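Local coordinates for protein hyperpolarization-activated (Ih) channel (Strongylocentrotus purpuratus, PDB 2PTM) that probably conducts ions as a hyperpolarization-activated channel of the voltage-gated potassium channel family and binds cyclic AMP in its cytoplasmic C-terminal region, at residues A[71-76]-A[89-94]; A[104-109]-A[114-119]; A[123-128]-A[134-139]; A[146-151]-A[186-191]. All coordinates share one frame; numbering follows the deposited sequence.

Overall arrangement
The four contacts follow one another along the chain, with contact 1 (71-76 with 89-94) just ahead of the beta roll of the cyclic nucleotide-binding domain. Contact 2 (104-109 with 114-119) joins the roll's two sheets, and contact 3 (123-128 with 134-139) is a hairpin in one of them. Their centres lie about 10 Å apart, and G139 N probably bonds to I118 O. Contact 4 (146-151 with 186-191) sets the short helix behind the phosphate against the C-terminal helix, its centre about 17 Å from that of contact 3; both touch cyclic AMP. Contact 1 touches contacts 2 and 3, and contact 4 touches contact 2, so helices flank the roll that holds cyclic AMP.

Contact 1 (A[71-76]-A[89-94]); sequences DLVASV and RVVTLL
V73 and V91 meet methyl to methyl, CG2 of V73 lying 3.8 Å from CG1 of V91, with the two side chains crossing at about a right angle. Beside them L72 and L94 approach tip to tip, and L72 CD2 comes to 4.0 Å from L94 CD1. The two helices stay well apart, with 8.5 Å between the CA atoms of V73 and V91, so the side chains alone bridge them. In L72, CG lies anti to the backbone N (chi1 172°), which swings the branched end towards L94. The side with L72 and V91 is the more enclosed: L72 and L94 both pack on F166 of strand 163-169, and V91 is buried against C69 and N66. F79, from the linking loop, touches both V73 and V90. Two helices joined by a short connector just before the first strand, 95-99, are consistent with the N3A motif found in front of the beta roll in cyclic nucleotide-binding domains, with helix 70-75 probably closing the C-linker. The more open side is that of V73, which stays partly exposed. Hydroxyls on both helices turn back to their own backbones: S75 OG donates to L72 O at 2.8 Å, tilted from the carbonyl plane, while T92 OG1 reaches R89 O at 2.8 Å from above that plane. Turned away from helix 70-75, R89 forms a salt bridge through NH2 with E179 and packs on F111 of the second subunit.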
loop_
_atom_site.group_PDB
_atom_site.type_symbol
_atom_site.label_atom_id
_atom_site.label_comp_id
_atom_site.label_asym_id
_atom_site.label_seq_id
_atom_site.Cartn_x
_atom_site.Cartn_y
_atom_site.Cartn_z
ATOM N N ASP A 71 15.607 -7.240 26.319
ATOM C CA ASP A 71 16.836 -6.579 26.758
ATOM C C ASP A 71 16.767 -5.065 26.576
ATOM O O ASP A 71 17.223 -4.310 27.435
ATOM C CB ASP A 71 18.051 -7.144 26.016
ATOM N N LEU A 72 16.214 -4.617 25.452
ATOM C CA LEU A 72 16.082 -3.180 25.223
ATOM C C LEU A 72 15.191 -2.579 26.293
ATOM O O LEU A 72 15.544 -1.568 26.897
ATOM C CB LEU A 72 15.510 -2.867 23.840
ATOM C CG LEU A 72 15.168 -1.387 23.612
ATOM C CD1 LEU A 72 16.432 -0.570 23.370
ATOM C CD2 LEU A 72 14.223 -1.233 22.442
ATOM N N VAL A 73 14.041 -3.208 26.536
ATOM C CA VAL A 73 13.093 -2.676 27.506
ATOM C C VAL A 73 13.722 -2.586 28.893
ATOM O O VAL A 73 13.548 -1.592 29.586
ATOM C CB VAL A 73 11.781 -3.492 27.564
ATOM C CG1 VAL A 73 10.910 -2.999 28.703
ATOM C CG2 VAL A 73 11.032 -3.378 26.254
ATOM N N ALA A 74 14.472 -3.618 29.276
ATOM C CA ALA A 74 15.159 -3.634 30.564
ATOM C C ALA A 74 16.216 -2.537 30.669
ATOM O O ALA A 74 16.483 -2.036 31.760
ATOM C CB ALA A 74 15.791 -5.003 30.817
ATOM N N SER A 75 16.813 -2.165 29.538
ATOM C CA SER A 75 17.907 -1.188 29.523
ATOM C C SER A 75 17.442 0.264 29.457
ATOM O O SER A 75 18.208 1.181 29.775
ATOM C CB SER A 75 18.858 -1.466 28.359
ATOM O OG SER A 75 18.250 -1.117 27.126
ATOM N N VAL A 76 16.199 0.477 29.030
ATOM C CA VAL A 76 15.650 1.824 28.930
ATOM C C VAL A 76 14.934 2.255 30.215
ATOM O O VAL A 76 13.816 1.815 30.489
ATOM C CB VAL A 76 14.694 1.961 27.723
ATOM C CG1 VAL A 76 14.176 3.388 27.614
ATOM C CG2 VAL A 76 15.410 1.562 26.445
ATOM N N ARG A 89 2.529 -1.900 23.415
ATOM C CA ARG A 89 2.184 -1.097 22.247
ATOM C C ARG A 89 3.436 -0.602 21.522
ATOM O O ARG A 89 3.543 -0.706 20.300
ATOM C CB ARG A 89 1.314 0.095 22.651
ATOM C CG ARG A 89 0.809 0.917 21.466
ATOM C CD ARG A 89 -0.265 0.170 20.701
ATOM N NE ARG A 89 -1.458 -0.044 21.518
ATOM C CZ ARG A 89 -2.505 -0.774 21.147
ATOM N NH1 ARG A 89 -2.508 -1.382 19.968
ATOM N NH2 ARG A 89 -3.550 -0.898 21.957
ATOM N N VAL A 90 4.384 -0.067 22.281
ATOM C CA VAL A 90 5.614 0.455 21.699
ATOM C C VAL A 90 6.404 -0.628 20.981
ATOM O O VAL A 90 6.740 -0.471 19.807
ATOM C CB VAL A 90 6.502 1.125 22.760
ATOM C CG1 VAL A 90 7.863 1.498 22.167
ATOM C CG2 VAL A 90 5.801 2.350 23.306
ATOM N N VAL A 91 6.684 -1.733 21.671
ATOM C CA VAL A 91 7.541 -2.762 21.088
ATOM C C VAL A 91 6.946 -3.351 19.813
ATOM O O VAL A 91 7.684 -3.795 18.946
ATOM C CB VAL A 91 7.927 -3.902 22.080
ATOM C CG1 VAL A 91 8.804 -3.368 23.223
ATOM C CG2 VAL A 91 6.699 -4.626 22.616
ATOM N N THR A 92 5.623 -3.350 19.692
ATOM C CA THR A 92 4.990 -3.892 18.492
ATOM C C THR A 92 5.079 -2.910 17.323
ATOM O O THR A 92 4.839 -3.278 16.174
ATOM C CB THR A 92 3.509 -4.263 18.726
ATOM O OG1 THR A 92 2.761 -3.085 19.044
ATOM C CG2 THR A 92 3.367 -5.279 19.851
ATOM N N LEU A 93 5.418 -1.659 17.613
ATOM C CA LEU A 93 5.525 -0.643 16.567
ATOM C C LEU A 93 6.961 -0.265 16.213
ATOM O O LEU A 93 7.185 0.451 15.241
ATOM C CB LEU A 93 4.751 0.619 16.948
ATOM C CG LEU A 93 3.251 0.451 17.215
ATOM C CD1 LEU A 93 2.656 1.777 17.628
ATOM C CD2 LEU A 93 2.523 -0.105 15.996
ATOM N N LEU A 94 7.926 -0.728 17.001
ATOM C CA LEU A 94 9.331 -0.402 16.742
ATOM C C LEU A 94 9.832 -1.022 15.432
ATOM O O LEU A 94 9.415 -2.113 15.063
ATOM C CB LEU A 94 10.208 -0.864 17.908
ATOM C CG LEU A 94 10.024 -0.157 19.252
ATOM C CD1 LEU A 94 10.924 -0.800 20.300
ATOM C CD2 LEU A 94 10.328 1.329 19.121
#

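Contact 2 (A[104-109]-A[114-119])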
loop_
_atom_site.group_PDB
_atom_site.type_symbol
_atom_site.label_atom_id
_atom_site.label_comp_id
_atom_site.label_asym_id
_atom_site.label_seq_id
_atom_site.Cartn_x
_atom_site.Cartn_y
_atom_site.Cartn_z
ATOM N N TYR A 104 25.708 9.525 9.962
ATOM C CA TYR A 104 24.818 10.493 10.598
ATOM C C TYR A 104 23.384 9.975 10.582
ATOM O O TYR A 104 22.739 9.946 9.540
ATOM C CB TYR A 104 24.900 11.856 9.907
ATOM C CG TYR A 104 26.139 12.635 10.266
ATOM C CD1 TYR A 104 26.152 13.505 11.349
ATOM C CD2 TYR A 104 27.298 12.499 9.523
ATOM C CE1 TYR A 104 27.290 14.213 11.678
ATOM C CE2 TYR A 104 28.434 13.200 9.840
ATOM C CZ TYR A 104 28.430 14.052 10.913
ATOM O OH TYR A 104 29.582 14.733 11.210
ATOM N N VAL A 105 22.893 9.547 11.738
ATOM C CA VAL A 105 21.510 9.100 11.853
ATOM C C VAL A 105 20.581 10.301 11.733
ATOM O O VAL A 105 19.505 10.212 11.143
ATOM C CB VAL A 105 21.259 8.420 13.198
ATOM C CG1 VAL A 105 19.835 7.836 13.254
ATOM C CG2 VAL A 105 22.313 7.342 13.442
ATOM N N ILE A 106 21.021 11.423 12.289
ATOM C CA ILE A 106 20.230 12.655 12.317
ATOM C C ILE A 106 21.117 13.837 11.997
ATOM O O ILE A 106 22.239 13.918 12.493
ATOM C CB ILE A 106 19.607 12.883 13.710
ATOM C CG1 ILE A 106 18.471 11.881 13.965
ATOM C CG2 ILE A 106 19.055 14.311 13.841
ATOM C CD1 ILE A 106 17.846 12.020 15.372
ATOM N N GLN A 107 20.606 14.745 11.161
ATOM C CA GLN A 107 21.279 15.997 10.841
ATOM C C GLN A 107 20.543 17.178 11.472
ATOM O O GLN A 107 19.333 17.320 11.312
ATOM C CB GLN A 107 21.320 16.195 9.319
ATOM C CG GLN A 107 22.255 15.245 8.588
ATOM C CD GLN A 107 23.694 15.690 8.668
ATOM O OE1 GLN A 107 23.989 16.778 9.156
ATOM N NE2 GLN A 107 24.600 14.852 8.187
ATOM N N GLU A 108 21.282 18.025 12.181
ATOM C CA GLU A 108 20.714 19.229 12.774
ATOM C C GLU A 108 20.030 20.075 11.712
ATOM O O GLU A 108 20.554 20.233 10.611
ATOM C CB GLU A 108 21.820 20.042 13.452
ATOM C CG GLU A 108 21.352 21.286 14.190
ATOM C CD GLU A 108 21.293 22.517 13.308
ATOM O OE1 GLU A 108 22.049 22.591 12.312
ATOM O OE2 GLU A 108 20.488 23.420 13.621
ATOM N N GLY A 109 18.855 20.608 12.039
ATOM C CA GLY A 109 18.188 21.566 11.173
ATOM C C GLY A 109 17.227 20.987 10.150
ATOM O O GLY A 109 16.578 21.730 9.417
ATOM N N ARG A 114 10.975 10.273 12.696
ATOM C CA ARG A 114 10.964 9.192 13.676
ATOM C C ARG A 114 11.977 9.459 14.793
ATOM O O ARG A 114 12.850 10.316 14.651
ATOM C CB ARG A 114 11.272 7.846 12.989
ATOM C CG ARG A 114 12.687 7.715 12.386
ATOM C CD ARG A 114 12.717 6.623 11.316
ATOM N NE ARG A 114 14.068 6.198 10.943
ATOM C CZ ARG A 114 14.850 6.849 10.087
ATOM N NH1 ARG A 114 14.423 7.974 9.522
ATOM N NH2 ARG A 114 16.061 6.382 9.800
ATOM N N MET A 115 11.850 8.729 15.900
ATOM C CA MET A 115 12.844 8.772 16.972
ATOM C C MET A 115 13.464 7.389 17.104
ATOM O O MET A 115 12.996 6.439 16.467
ATOM C CB MET A 115 12.220 9.186 18.304
ATOM C CG MET A 115 11.265 8.145 18.875
ATOM S SD MET A 115 10.910 8.499 20.594
ATOM C CE MET A 115 12.526 8.292 21.324
ATOM N N PHE A 116 14.506 7.282 17.929
ATOM C CA PHE A 116 15.323 6.067 17.995
ATOM C C PHE A 116 15.623 5.634 19.420
ATOM O O PHE A 116 15.956 6.466 20.269
ATOM C CB PHE A 116 16.666 6.296 17.299
ATOM C CG PHE A 116 16.542 6.740 15.871
ATOM C CD1 PHE A 116 16.606 5.812 14.836
ATOM C CD2 PHE A 116 16.370 8.084 15.560
ATOM C CE1 PHE A 116 16.499 6.221 13.513
ATOM C CE2 PHE A 116 16.251 8.493 14.242
ATOM C CZ PHE A 116 16.314 7.563 13.217
ATOM N N PHE A 117 15.532 4.332 19.668
ATOM C CA PHE A 117 15.985 3.737 20.925
ATOM C C PHE A 117 17.251 2.961 20.625
ATOM O O PHE A 117 17.298 2.222 19.640
ATOM C CB PHE A 117 14.927 2.780 21.479
ATOM C CG PHE A 117 13.675 3.469 21.926
ATOM C CD1 PHE A 117 13.533 3.886 23.241
ATOM C CD2 PHE A 117 12.650 3.725 21.028
ATOM C CE1 PHE A 117 12.385 4.529 23.657
ATOM C CE2 PHE A 117 11.492 4.376 21.438
ATOM C CZ PHE A 117 11.361 4.777 22.751
ATOM N N ILE A 118 18.274 3.113 21.467
ATOM C CA ILE A 118 19.541 2.427 21.237
ATOM C C ILE A 118 19.542 1.058 21.910
ATOM O O ILE A 118 19.484 0.958 23.139
ATOM C CB ILE A 118 20.740 3.239 21.776
ATOM C CG1 ILE A 118 20.786 4.631 21.128
ATOM C CG2 ILE A 118 22.055 2.501 21.535
ATOM C CD1 ILE A 118 21.896 5.541 21.696
ATOM N N GLN A 119 19.593 -0.002 21.111
ATOM C CA GLN A 119 19.755 -1.327 21.685
ATOM C C GLN A 119 21.216 -1.479 22.028
ATOM O O GLN A 119 21.583 -1.705 23.186
ATOM C CB GLN A 119 19.360 -2.421 20.708
ATOM C CG GLN A 119 19.600 -3.826 21.286
ATOM C CD GLN A 119 19.137 -4.899 20.348
ATOM O OE1 GLN A 119 19.711 -5.090 19.273
ATOM N NE2 GLN A 119 18.082 -5.599 20.731
#
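NE of R114 forms a salt bridge with E97 and NH2 a second one with E58 of the third subunit, and the guanidinium so gripped meets the F116 ring on which V105 and I106 close. CZ of F116 stands 3.3 Å above the guanidinium plane of R114, while NH2 lies in the plane of the ring at its edge. V105 comes over one face of that ring: CG1 sits 3.7 Å from the centroid of the F116 ring and 18° off its normal, a CH-pi contact. CG1 is placed there by lying anti to the backbone N (chi1 -175°). I106 CD1 approaches obliquely, 4.0 Å from F116 CE2. This is core between the two facing sheets of the beta roll, strand 104-106 on one and strand 114-118 on the other; V105 and I106 both face V157, a classic beta bulge. Replacing F116 by an alanine would probably open a gap beneath V105 CG1 and take away the ring against which I106 and the R114 guanidinium rest. F142 meets the F116 ring too, their planes at about 20°. I106 also touches the bound cyclic AMP and R153, whose NH2 is hydrogen-bonded to R114 O.

Contact 3 (A[123-128]-A[134-139]); sequences VDIIMS and TSLSDG. With CMP (adenosine-3',5'-cyclic-monophosphate), chain C.
V123 and L136 exchange two backbone hydrogen bonds: V123 N gives to L136 O at 2.9 Å, in the carbonyl plane, and L136 N returns one to V123 O at 2.8 Å. Further along, I125 N donates to T134 O at 2.8 Å, almost straight at 171°. V123 O also receives a CA-H...O contact from S135. These bonds knit strands 123-126 and 132-136 into an antiparallel beta hairpin, in which D124 and S135 form the non-hydrogen-bonded pair. On their face of the sheet, S135 OG donates to D124 OD1 at 2.7 Å, meeting it nearly along its C-O axis. An alanine in place of D124 would remove the OD1 acceptor, and the S135 hydroxyl would probably lose its mate and be set free to turn. The other carboxylate oxygen, OD2, lies near E160 OE1; two like charges so close would probably raise the proton affinity of one of them. The opposite face carries I125, T134 and L136 and is apolar towards the nucleotide. I125 CG2 lies 3.7 Å from N9 of cyclic AMP, CG2 of T134 3.5 Å from its N1, and L136 CD1 3.9 Å from I125 CD1. T134 CG2 sits between the backbone N and the carbonyl carbon (chi1 -167° for OG1), which presents a methyl rather than the hydroxyl to the purine. The hairpin therefore spends these backbone N-H and C=O groups on the partner strand and meets the base with methyls, which probably holds adenine here mainly by shape and van der Waals contact.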
loop_
_atom_site.group_PDB
_atom_site.type_symbol
_atom_site.label_atom_id
_atom_site.label_comp_id
_atom_site.label_asym_id
_atom_site.label_seq_id
_atom_site.Cartn_x
_atom_site.Cartn_y
_atom_site.Cartn_z
ATOM N N VAL A 123 26.572 6.732 20.213
ATOM C CA VAL A 123 26.428 7.857 19.296
ATOM C C VAL A 123 26.887 9.148 19.968
ATOM O O VAL A 123 26.860 9.257 21.198
ATOM C CB VAL A 123 24.966 8.013 18.790
ATOM C CG1 VAL A 123 24.508 6.739 18.117
ATOM C CG2 VAL A 123 24.033 8.361 19.938
ATOM N N ASP A 124 27.337 10.103 19.157
ATOM C CA ASP A 124 27.697 11.433 19.637
ATOM C C ASP A 124 26.590 12.408 19.287
ATOM O O ASP A 124 26.052 12.359 18.181
ATOM C CB ASP A 124 28.985 11.916 18.967
ATOM C CG ASP A 124 30.217 11.193 19.468
ATOM O OD1 ASP A 124 30.213 10.685 20.611
ATOM O OD2 ASP A 124 31.204 11.149 18.713
ATOM N N ILE A 125 26.249 13.285 20.232
ATOM C CA ILE A 125 25.314 14.377 19.986
ATOM C C ILE A 125 26.136 15.622 19.646
ATOM O O ILE A 125 26.887 16.113 20.481
ATOM C CB ILE A 125 24.442 14.659 21.238
ATOM C CG1 ILE A 125 23.758 13.371 21.730
ATOM C CG2 ILE A 125 23.430 15.771 20.963
ATOM C CD1 ILE A 125 22.932 12.668 20.686
ATOM N N ILE A 126 26.001 16.122 18.421
ATOM C CA ILE A 126 26.861 17.193 17.928
ATOM C C ILE A 126 26.067 18.471 17.677
ATOM O O ILE A 126 25.161 18.488 16.845
ATOM C CB ILE A 126 27.564 16.766 16.614
ATOM C CG1 ILE A 126 28.238 15.397 16.796
ATOM C CG2 ILE A 126 28.546 17.848 16.147
ATOM C CD1 ILE A 126 28.934 14.873 15.557
ATOM N N MET A 127 26.403 19.538 18.394
ATOM C CA MET A 127 25.690 20.803 18.254
ATOM C C MET A 127 26.016 21.469 16.923
ATOM O O MET A 127 26.954 21.067 16.234
ATOM C CB MET A 127 26.020 21.742 19.418
ATOM C CG MET A 127 25.689 21.160 20.781
ATOM S SD MET A 127 24.085 20.326 20.793
ATOM C CE MET A 127 22.980 21.678 20.355
ATOM N N SER A 128 25.245 22.494 16.571
ATOM C CA SER A 128 25.389 23.154 15.280
ATOM C C SER A 128 26.750 23.827 15.128
ATOM O O SER A 128 27.176 24.142 14.018
ATOM C CB SER A 128 24.275 24.180 15.080
ATOM O OG SER A 128 24.421 25.264 15.981
ATOM N N THR A 134 27.360 15.467 24.211
ATOM C CA THR A 134 27.416 14.254 25.000
ATOM C C THR A 134 27.387 13.063 24.060
ATOM O O THR A 134 27.208 13.224 22.849
ATOM C CB THR A 134 26.215 14.162 25.955
ATOM O OG1 THR A 134 26.442 13.130 26.924
ATOM C CG2 THR A 134 24.936 13.862 25.177
ATOM N N SER A 135 27.584 11.874 24.622
ATOM C CA SER A 135 27.436 10.638 23.867
ATOM C C SER A 135 26.376 9.798 24.550
ATOM O O SER A 135 26.218 9.873 25.769
ATOM C CB SER A 135 28.762 9.877 23.804
ATOM O OG SER A 135 29.790 10.725 23.315
ATOM N N LEU A 136 25.642 9.014 23.763
ATOM C CA LEU A 136 24.569 8.179 24.283
ATOM C C LEU A 136 24.839 6.735 23.905
ATOM O O LEU A 136 25.499 6.467 22.899
ATOM C CB LEU A 136 23.217 8.610 23.705
ATOM C CG LEU A 136 22.731 10.032 23.984
ATOM C CD1 LEU A 136 21.398 10.251 23.287
ATOM C CD2 LEU A 136 22.606 10.278 25.487
ATOM N N SER A 137 24.351 5.798 24.713
ATOM C CA SER A 137 24.578 4.384 24.400
ATOM C C SER A 137 23.418 3.501 24.810
ATOM O O SER A 137 22.309 3.989 25.016
ATOM C CB SER A 137 25.872 3.871 25.039
ATOM O OG SER A 137 25.865 4.099 26.433
ATOM N N ASP A 138 23.693 2.200 24.926
ATOM C CA ASP A 138 22.667 1.188 25.184
ATOM C C ASP A 138 21.628 1.659 26.189
ATOM O O ASP A 138 21.974 2.032 27.321
ATOM C CB ASP A 138 23.294 -0.086 25.759
ATOM C CG ASP A 138 24.429 -0.641 24.912
ATOM O OD1 ASP A 138 24.961 0.070 24.036
ATOM O OD2 ASP A 138 24.807 -1.810 25.153
ATOM N N GLY A 139 20.358 1.605 25.798
ATOM C CA GLY A 139 19.274 1.919 26.713
ATOM C C GLY A 139 18.818 3.359 26.652
ATOM O O GLY A 139 17.826 3.731 27.276
HETATM P P CMP C . 16.020 15.851 17.906
HETATM O O1P CMP C . 16.165 17.405 17.937
HETATM O O2P CMP C . 14.772 15.300 17.402
HETATM O "O5'" CMP C . 17.375 15.432 17.147
HETATM C "C5'" CMP C . 18.650 15.320 17.733
HETATM C "C4'" CMP C . 18.619 14.622 19.086
HETATM O "O4'" CMP C . 19.766 14.798 19.910
HETATM C "C3'" CMP C . 17.557 15.304 19.915
HETATM O "O3'" CMP C . 16.257 15.410 19.447
HETATM C "C2'" CMP C . 17.718 14.754 21.333
HETATM O "O2'" CMP C . 17.254 13.411 21.360
HETATM C "C1'" CMP C . 19.280 14.634 21.289
HETATM N N9 CMP C . 19.914 15.636 22.096
HETATM C C8 CMP C . 20.063 17.024 21.850
HETATM N N7 CMP C . 20.762 17.648 22.814
HETATM C C5 CMP C . 21.072 16.651 23.745
HETATM C C6 CMP C . 21.765 16.628 24.990
HETATM N N6 CMP C . 22.323 17.773 25.501
HETATM N N1 CMP C . 21.869 15.445 25.667
HETATM C C2 CMP C . 21.327 14.331 25.126
HETATM N N3 CMP C . 20.654 14.190 23.964
HETATM C C4 CMP C . 20.560 15.367 23.299
#

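Contact 4 (A[146-151]-A[186-191]); sequences CLLTRE and TMEEIA. With CMP (adenosine-3',5'-cyclic-monophosphate), chain C.
The phosphate-binding cassette of the cyclic nucleotide-binding domain here meets the C-terminal helix: helix 145-149 packs on helix 181-192 through L148. Its CD1 does the touching, 3.5 Å from CB of A191 and 3.9 Å from CG of M187, and lies over the backbone at E188. CG of L148 is anti to the carbonyl carbon (chi1 -67°), which carries the branched end across to the other helix. M187 crosses it obliquely and packs in turn on F173, F78 and E144; F173 of helix 170-179 also touches L148, so the leucine is wedged between two helices. At the start of the short helix, C146 N donates to O2P of cyclic AMP at 3.0 Å and 162°. The N-H of C146, in the first turn, thus points at the phosphate, and the helix start would probably help to stabilise its charge. G143 N, E144 OE1, R153 NH1 and V154 N also bond to the nucleotide. The helix ends at T149; R150, the next residue, leaves helical geometry with positive phi, and T149 OG1 accepts from E151 N at 3.0 Å, an ST turn. Beside the direct apolar packing, a polar link runs through one water at the partly exposed E188: it donates to L148 O at 3.1 Å and to E188 OE2 at 3.2 Å.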
loop_
_atom_site.group_PDB
_atom_site.type_symbol
_atom_site.label_atom_id
_atom_site.label_comp_id
_atom_site.label_asym_id
_atom_site.label_seq_id
_atom_site.Cartn_x
_atom_site.Cartn_y
_atom_site.Cartn_z
ATOM N N CYS A 146 12.321 16.829 18.215
ATOM C CA CYS A 146 11.664 17.256 16.981
ATOM C C CYS A 146 10.227 16.732 16.876
ATOM O O CYS A 146 9.345 17.408 16.354
ATOM C CB CYS A 146 12.496 16.760 15.798
ATOM S SG CYS A 146 11.907 17.226 14.197
ATOM N N LEU A 147 9.994 15.519 17.367
ATOM C CA LEU A 147 8.648 14.936 17.346
ATOM C C LEU A 147 7.718 15.619 18.343
ATOM O O LEU A 147 6.502 15.647 18.154
ATOM C CB LEU A 147 8.697 13.436 17.650
ATOM C CG LEU A 147 9.561 12.568 16.734
ATOM C CD1 LEU A 147 9.241 11.110 16.965
ATOM C CD2 LEU A 147 9.308 12.935 15.295
ATOM N N LEU A 148 8.290 16.142 19.418
ATOM C CA LEU A 148 7.506 16.830 20.438
ATOM C C LEU A 148 7.167 18.260 20.023
ATOM O O LEU A 148 6.062 18.741 20.277
ATOM C CB LEU A 148 8.244 16.823 21.784
ATOM C CG LEU A 148 8.418 15.462 22.463
ATOM C CD1 LEU A 148 9.425 15.538 23.616
ATOM C CD2 LEU A 148 7.074 14.937 22.944
ATOM N N THR A 149 8.113 18.933 19.377
ATOM C CA THR A 149 7.929 20.329 18.990
ATOM C C THR A 149 7.335 20.465 17.594
ATOM O O THR A 149 6.796 21.512 17.240
ATOM C CB THR A 149 9.263 21.081 18.975
ATOM O OG1 THR A 149 10.083 20.560 17.923
ATOM C CG2 THR A 149 9.980 20.932 20.302
ATOM N N ARG A 150 7.450 19.407 16.802
ATOM C CA ARG A 150 7.076 19.449 15.391
ATOM C C ARG A 150 7.851 20.544 14.656
ATOM O O ARG A 150 7.380 21.093 13.655
ATOM C CB ARG A 150 5.567 19.644 15.239
ATOM C CG ARG A 150 4.746 18.610 15.992
ATOM C CD ARG A 150 3.310 19.069 16.198
ATOM N NE ARG A 150 2.589 18.175 17.101
ATOM C CZ ARG A 150 2.574 18.303 18.425
ATOM N NH1 ARG A 150 3.239 19.295 19.005
ATOM N NH2 ARG A 150 1.894 17.441 19.170
ATOM N N GLU A 151 9.033 20.863 15.174
ATOM C CA GLU A 151 9.941 21.816 14.551
ATOM C C GLU A 151 11.055 21.075 13.817
ATOM O O GLU A 151 10.786 20.202 12.993
ATOM C CB GLU A 151 10.542 22.752 15.603
ATOM C CG GLU A 151 9.525 23.640 16.305
ATOM C CD GLU A 151 9.004 24.742 15.414
ATOM O OE1 GLU A 151 9.514 24.883 14.280
ATOM O OE2 GLU A 151 8.086 25.472 15.846
ATOM N N THR A 186 6.307 12.334 30.930
ATOM C CA THR A 186 7.658 11.904 31.267
ATOM C C THR A 186 8.610 12.183 30.108
ATOM O O THR A 186 9.763 12.545 30.318
ATOM C CB THR A 186 7.729 10.422 31.710
ATOM O OG1 THR A 186 7.750 9.567 30.563
ATOM C CG2 THR A 186 6.544 10.065 32.592
ATOM N N MET A 187 8.123 12.050 28.879
ATOM C CA MET A 187 8.969 12.325 27.728
ATOM C C MET A 187 9.310 13.810 27.613
ATOM O O MET A 187 10.456 14.170 27.372
ATOM C CB MET A 187 8.311 11.839 26.435
ATOM C CG MET A 187 9.172 12.036 25.203
ATOM S SD MET A 187 10.030 10.534 24.683
ATOM C CE MET A 187 8.635 9.418 24.539
ATOM N N GLU A 188 8.314 14.672 27.763
ATOM C CA GLU A 188 8.562 16.110 27.697
ATOM C C GLU A 188 9.606 16.533 28.729
ATOM O O GLU A 188 10.448 17.384 28.459
ATOM C CB GLU A 188 7.261 16.894 27.878
ATOM C CG GLU A 188 6.357 16.849 26.653
ATOM C CD GLU A 188 4.954 17.359 26.931
ATOM O OE1 GLU A 188 4.631 17.603 28.114
ATOM O OE2 GLU A 188 4.171 17.508 25.966
ATOM N N GLU A 189 9.576 15.913 29.902
ATOM C CA GLU A 189 10.504 16.298 30.967
ATOM C C GLU A 189 11.986 16.070 30.615
ATOM O O GLU A 189 12.827 16.891 30.956
ATOM C CB GLU A 189 10.117 15.638 32.296
ATOM C CG GLU A 189 8.729 16.047 32.780
ATOM C CD GLU A 189 8.199 15.182 33.915
ATOM O OE1 GLU A 189 8.904 14.240 34.347
ATOM O OE2 GLU A 189 7.068 15.448 34.374
ATOM N N ILE A 190 12.304 14.976 29.924
ATOM C CA ILE A 190 13.678 14.710 29.467
ATOM C C ILE A 190 14.076 15.623 28.284
ATOM O O ILE A 190 15.238 16.044 28.136
ATOM C CB ILE A 190 13.850 13.228 29.054
ATOM C CG1 ILE A 190 13.864 12.306 30.282
ATOM C CG2 ILE A 190 15.135 13.029 28.239
ATOM C CD1 ILE A 190 12.538 12.105 30.957
ATOM N N ALA A 191 13.100 15.921 27.437
ATOM C CA ALA A 191 13.300 16.816 26.309
ATOM C C ALA A 191 13.772 18.163 26.813
ATOM O O ALA A 191 14.734 18.731 26.302
ATOM C CB ALA A 191 12.006 16.976 25.524
HETATM P P CMP C . 16.020 15.851 17.906
HETATM O O1P CMP C . 16.165 17.405 17.937
HETATM O O2P CMP C . 14.772 15.300 17.402
HETATM O "O5'" CMP C . 17.375 15.432 17.147
HETATM C "C5'" CMP C . 18.650 15.320 17.733
HETATM C "C4'" CMP C . 18.619 14.622 19.086
HETATM O "O4'" CMP C . 19.766 14.798 19.910
HETATM C "C3'" CMP C . 17.557 15.304 19.915
HETATM O "O3'" CMP C . 16.257 15.410 19.447
HETATM C "C2'" CMP C . 17.718 14.754 21.333
HETATM O "O2'" CMP C . 17.254 13.411 21.360
HETATM C "C1'" CMP C . 19.280 14.634 21.289
HETATM N N9 CMP C . 19.914 15.636 22.096
HETATM C C8 CMP C . 20.063 17.024 21.850
HETATM N N7 CMP C . 20.762 17.648 22.814
HETATM C C5 CMP C . 21.072 16.651 23.745
HETATM C C6 CMP C . 21.765 16.628 24.990
HETATM N N6 CMP C . 22.323 17.773 25.501
HETATM N N1 CMP C . 21.869 15.445 25.667
HETATM C C2 CMP C . 21.327 14.331 25.126
HETATM N N3 CMP C . 20.654 14.190 23.964
HETATM C C4 CMP C . 20.560 15.367 23.299
HETATM O O HOH W 1 4.558 17.741 22.751
#